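Local coordinates for protein MtVAO615 (Myceliophthora thermophila, PDB 6F72) that probably acts as a secreted oxidoreductase of unknown substrate, using a bicovalently bound FAD that reacts rapidly with molecular oxygen once reduced, at residues H237-S242 and Y449-S454. Sequence-based numbering, arbitrary orientation.
Sequences HSILSS and YCDSFS. With FAD (flavin-adenine dinucleotide), chain E.
Ser242 and Ser454 bring the two backbones nearest, CA to CA 4.8 Å, while toward the flavin the two segments part until the CA atoms of Ile239 and Asp451 stand 7.4 Å from each other. At the close end Ser454 N donates to Ser242 OG (3.2 Å, 153° at the hydrogen). That hydroxyl lies beside its own backbone N, anti to the carbonyl carbon (chi1 -66°), which brings it over to 449-454, where it also touches Phe453 CA; a further hydrogen bond joins it to Asn338 O. Alongside, Ser242 CA points its hydrogen almost straight at Ser454 O (3.4 Å). A water bridges the two segments: it donates to Ser238 O (2.8 Å), accepts from Ser242 N and gives a weak bond to Ser452 O. The turn itself is a type I beta turn from Ser238 to Ser241, with Ser238 OG capping Leu240 N and also hydrogen-bonded to Gly219 O.

At the wider end the His237 ring sits between cofactor and strand, and His237 N donates to flavin O2 (3.1 Å). Asp451 CB meets His237 CD2 obliquely at 3.6 Å, with ring and carboxylate planes 59° apart. Asp451 OD1, at the ring edge in its plane, is bonded to Thr341 OG1, whereas Asp451 OD2 is buried near Ile239 CG2 (4.0 Å) with no polar partner in the model.

The contact thus joins a flavin-lining turn of the FAD-binding PCMH-type domain to the antiparallel sheet of what is, as in other VAO-type enzymes, probably the substrate (cap) domain. In that sheet strand 448-452 runs between 339-344 and 472-480; helix 391-399 packs on Ile239 and Leu240, and helix 316-335 packs through Leu334 against Ser242, Ser452 and Ser454.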
loop_
_atom_site.group_PDB
_atom_site.type_symbol
_atom_site.label_atom_id
_atom_site.label_comp_id
_atom_site.label_asym_id
_atom_site.label_seq_id
_atom_site.Cartn_x
_atom_site.Cartn_y
_atom_site.Cartn_z
ATOM N N HIS A 237 -5.721 -2.028 -4.996
ATOM C CA HIS A 237 -5.851 -2.277 -6.425
ATOM C C HIS A 237 -4.882 -3.356 -6.919
ATOM O O HIS A 237 -3.922 -3.722 -6.227
ATOM C CB HIS A 237 -5.770 -0.979 -7.224
ATOM C CG HIS A 237 -4.377 -0.541 -7.547
ATOM N ND1 HIS A 237 -3.622 0.238 -6.691
ATOM C CD2 HIS A 237 -3.612 -0.746 -8.649
ATOM C CE1 HIS A 237 -2.445 0.476 -7.246
ATOM N NE2 HIS A 237 -2.415 -0.105 -8.434
ATOM N N SER A 238 -5.154 -3.855 -8.116
ATOM C CA SER A 238 -4.512 -5.039 -8.662
ATOM C C SER A 238 -4.716 -5.020 -10.161
ATOM O O SER A 238 -5.706 -4.448 -10.646
ATOM C CB SER A 238 -5.182 -6.296 -8.079
ATOM O OG SER A 238 -4.718 -7.500 -8.675
ATOM N N ILE A 239 -3.810 -5.670 -10.892
ATOM C CA ILE A 239 -3.961 -5.880 -12.346
ATOM C C ILE A 239 -5.156 -6.820 -12.654
ATOM O O ILE A 239 -5.611 -6.943 -13.800
ATOM C CB ILE A 239 -2.630 -6.356 -13.004
ATOM C CG1 ILE A 239 -2.141 -7.695 -12.396
ATOM C CG2 ILE A 239 -1.559 -5.263 -12.891
ATOM C CD1 ILE A 239 -1.085 -8.434 -13.205
ATOM N N LEU A 240 -5.674 -7.446 -11.602
ATOM C CA LEU A 240 -6.792 -8.366 -11.686
ATOM C C LEU A 240 -8.120 -7.710 -11.292
ATOM O O LEU A 240 -9.167 -8.369 -11.297
ATOM C CB LEU A 240 -6.533 -9.611 -10.809
ATOM C CG LEU A 240 -5.632 -10.747 -11.315
ATOM C CD1 LEU A 240 -5.739 -11.943 -10.371
ATOM C CD2 LEU A 240 -5.909 -11.179 -12.754
ATOM N N SER A 241 -8.074 -6.423 -10.955
ATOM C CA SER A 241 -9.252 -5.731 -10.450
ATOM C C SER A 241 -10.390 -5.581 -11.463
ATOM O O SER A 241 -11.555 -5.615 -11.072
ATOM C CB SER A 241 -8.879 -4.399 -9.811
ATOM O OG SER A 241 -8.282 -4.637 -8.549
ATOM N N SER A 242 -10.056 -5.485 -12.749
ATOM C CA SER A 242 -11.065 -5.431 -13.817
ATOM C C SER A 242 -11.830 -6.747 -13.929
ATOM O O SER A 242 -12.958 -6.771 -14.429
ATOM C CB SER A 242 -10.434 -5.112 -15.164
ATOM O OG SER A 242 -9.894 -3.815 -15.167
ATOM N N TYR A 449 3.850 5.725 -12.460
ATOM C CA TYR A 449 3.012 4.601 -12.821
ATOM C C TYR A 449 1.536 4.923 -12.721
ATOM O O TYR A 449 1.099 5.671 -11.834
ATOM C CB TYR A 449 3.336 3.383 -11.967
ATOM C CG TYR A 449 4.711 2.822 -12.232
ATOM C CD1 TYR A 449 4.965 2.042 -13.380
ATOM C CD2 TYR A 449 5.767 3.053 -11.328
ATOM C CE1 TYR A 449 6.233 1.516 -13.624
ATOM C CE2 TYR A 449 7.036 2.527 -11.560
ATOM C CZ TYR A 449 7.262 1.762 -12.709
ATOM O OH TYR A 449 8.521 1.250 -12.950
ATOM N N CYS A 450 0.785 4.354 -13.658
ATOM C CA CYS A 450 -0.658 4.310 -13.570
ATOM C C CYS A 450 -1.159 2.891 -13.686
ATOM O O CYS A 450 -0.580 2.060 -14.400
ATOM C CB CYS A 450 -1.299 5.118 -14.676
ATOM S SG CYS A 450 -0.956 6.858 -14.609
ATOM N N ASP A 451 -2.250 2.627 -12.982
ATOM C CA ASP A 451 -3.008 1.432 -13.235
ATOM C C ASP A 451 -4.381 1.793 -13.758
ATOM O O ASP A 451 -4.903 2.866 -13.455
ATOM C CB ASP A 451 -3.126 0.590 -11.985
ATOM C CG ASP A 451 -2.545 -0.777 -12.183
ATOM O OD1 ASP A 451 -1.310 -0.895 -11.965
ATOM O OD2 ASP A 451 -3.319 -1.705 -12.574
ATOM N N SER A 452 -4.948 0.878 -14.538
ATOM C CA SER A 452 -6.271 1.049 -15.119
ATOM C C SER A 452 -7.155 -0.138 -14.769
ATOM O O SER A 452 -6.686 -1.285 -14.705
ATOM C CB SER A 452 -6.172 1.247 -16.628
ATOM O OG SER A 452 -5.474 0.180 -17.239
ATOM N N PHE A 453 -8.434 0.152 -14.542
ATOM C CA PHE A 453 -9.378 -0.823 -13.984
ATOM C C PHE A 453 -10.824 -0.395 -14.201
ATOM O O PHE A 453 -11.117 0.801 -14.298
ATOM C CB PHE A 453 -9.137 -0.992 -12.468
ATOM C CG PHE A 453 -9.275 0.285 -11.689
ATOM C CD1 PHE A 453 -10.520 0.691 -11.196
ATOM C CD2 PHE A 453 -8.175 1.102 -11.475
ATOM C CE1 PHE A 453 -10.661 1.883 -10.503
ATOM C CE2 PHE A 453 -8.305 2.291 -10.776
ATOM C CZ PHE A 453 -9.545 2.686 -10.288
ATOM N N SER A 454 -11.716 -1.384 -14.254
ATOM C CA SER A 454 -13.151 -1.170 -14.114
ATOM C C SER A 454 -13.642 -2.074 -12.976
ATOM O O SER A 454 -13.552 -3.293 -13.073
ATOM C CB SER A 454 -13.873 -1.472 -15.428
ATOM O OG SER A 454 -15.264 -1.274 -15.282
HETATM P PA FAD E . 2.381 -1.630 6.722
HETATM O O1A FAD E . 3.129 -0.323 6.654
HETATM O O2A FAD E . 2.965 -2.688 7.615
HETATM O O5B FAD E . 0.866 -1.318 7.157
HETATM C C5B FAD E . 0.130 -0.224 6.608
HETATM C C4B FAD E . -0.970 0.240 7.555
HETATM O O4B FAD E . -1.835 -0.856 7.860
HETATM C C3B FAD E . -0.474 0.767 8.888
HETATM O O3B FAD E . -1.354 1.834 9.264
HETATM C C2B FAD E . -0.646 -0.393 9.853
HETATM O O2B FAD E . -0.889 0.055 11.189
HETATM C C1B FAD E . -1.851 -1.115 9.274
HETATM N N9A FAD E . -1.840 -2.586 9.459
HETATM C C8A FAD E . -1.109 -3.464 8.739
HETATM N N7A FAD E . -1.365 -4.737 9.134
HETATM C C5A FAD E . -2.281 -4.676 10.114
HETATM C C6A FAD E . -2.987 -5.658 10.967
HETATM N N6A FAD E . -2.725 -6.976 10.826
HETATM N N1A FAD E . -3.869 -5.193 11.881
HETATM C C2A FAD E . -4.128 -3.875 12.030
HETATM N N3A FAD E . -3.523 -2.923 11.277
HETATM C C4A FAD E . -2.606 -3.257 10.322
HETATM N N1 FAD E . -1.047 -0.560 -3.206
HETATM C C2 FAD E . -1.908 -0.905 -4.197
HETATM O O2 FAD E . -3.137 -0.726 -4.024
HETATM N N3 FAD E . -1.476 -1.434 -5.363
HETATM C C4 FAD E . -0.181 -1.650 -5.646
HETATM O O4 FAD E . 0.172 -2.139 -6.743
HETATM C C4X FAD E . 0.816 -1.308 -4.608
HETATM N N5 FAD E . 2.138 -1.506 -4.804
HETATM C C5X FAD E . 3.056 -1.184 -3.848
HETATM C C6 FAD E . 4.433 -1.404 -4.071
HETATM C C7 FAD E . 5.360 -1.065 -3.060
HETATM C C7M FAD E . 6.836 -1.300 -3.324
HETATM C C8 FAD E . 4.884 -0.488 -1.751
HETATM C C8M FAD E . 5.789 -0.182 -0.566
HETATM C C9 FAD E . 3.522 -0.283 -1.552
HETATM C C9A FAD E . 2.589 -0.604 -2.543
HETATM N N10 FAD E . 1.206 -0.407 -2.316
HETATM C C10 FAD E . 0.293 -0.734 -3.341
HETATM C "C1'" FAD E . 0.750 0.204 -1.071
HETATM C "C2'" FAD E . 0.100 -0.662 -0.033
HETATM O "O2'" FAD E . -1.212 -0.978 -0.494
HETATM C "C3'" FAD E . 0.039 0.198 1.224
HETATM O "O3'" FAD E . 1.321 0.801 1.501
HETATM C "C4'" FAD E . -0.428 -0.611 2.424
HETATM O "O4'" FAD E . -0.701 0.271 3.514
HETATM C "C5'" FAD E . 0.581 -1.696 2.804
HETATM O "O5'" FAD E . 0.187 -2.378 3.984
HETATM P P FAD E . 1.239 -3.330 4.736
HETATM O O1P FAD E . 1.879 -4.236 3.723
HETATM O O2P FAD E . 0.501 -3.874 5.938
HETATM O O3P FAD E . 2.335 -2.257 5.244
HETATM O O HOH W 1 -7.371 -3.981 -12.908
#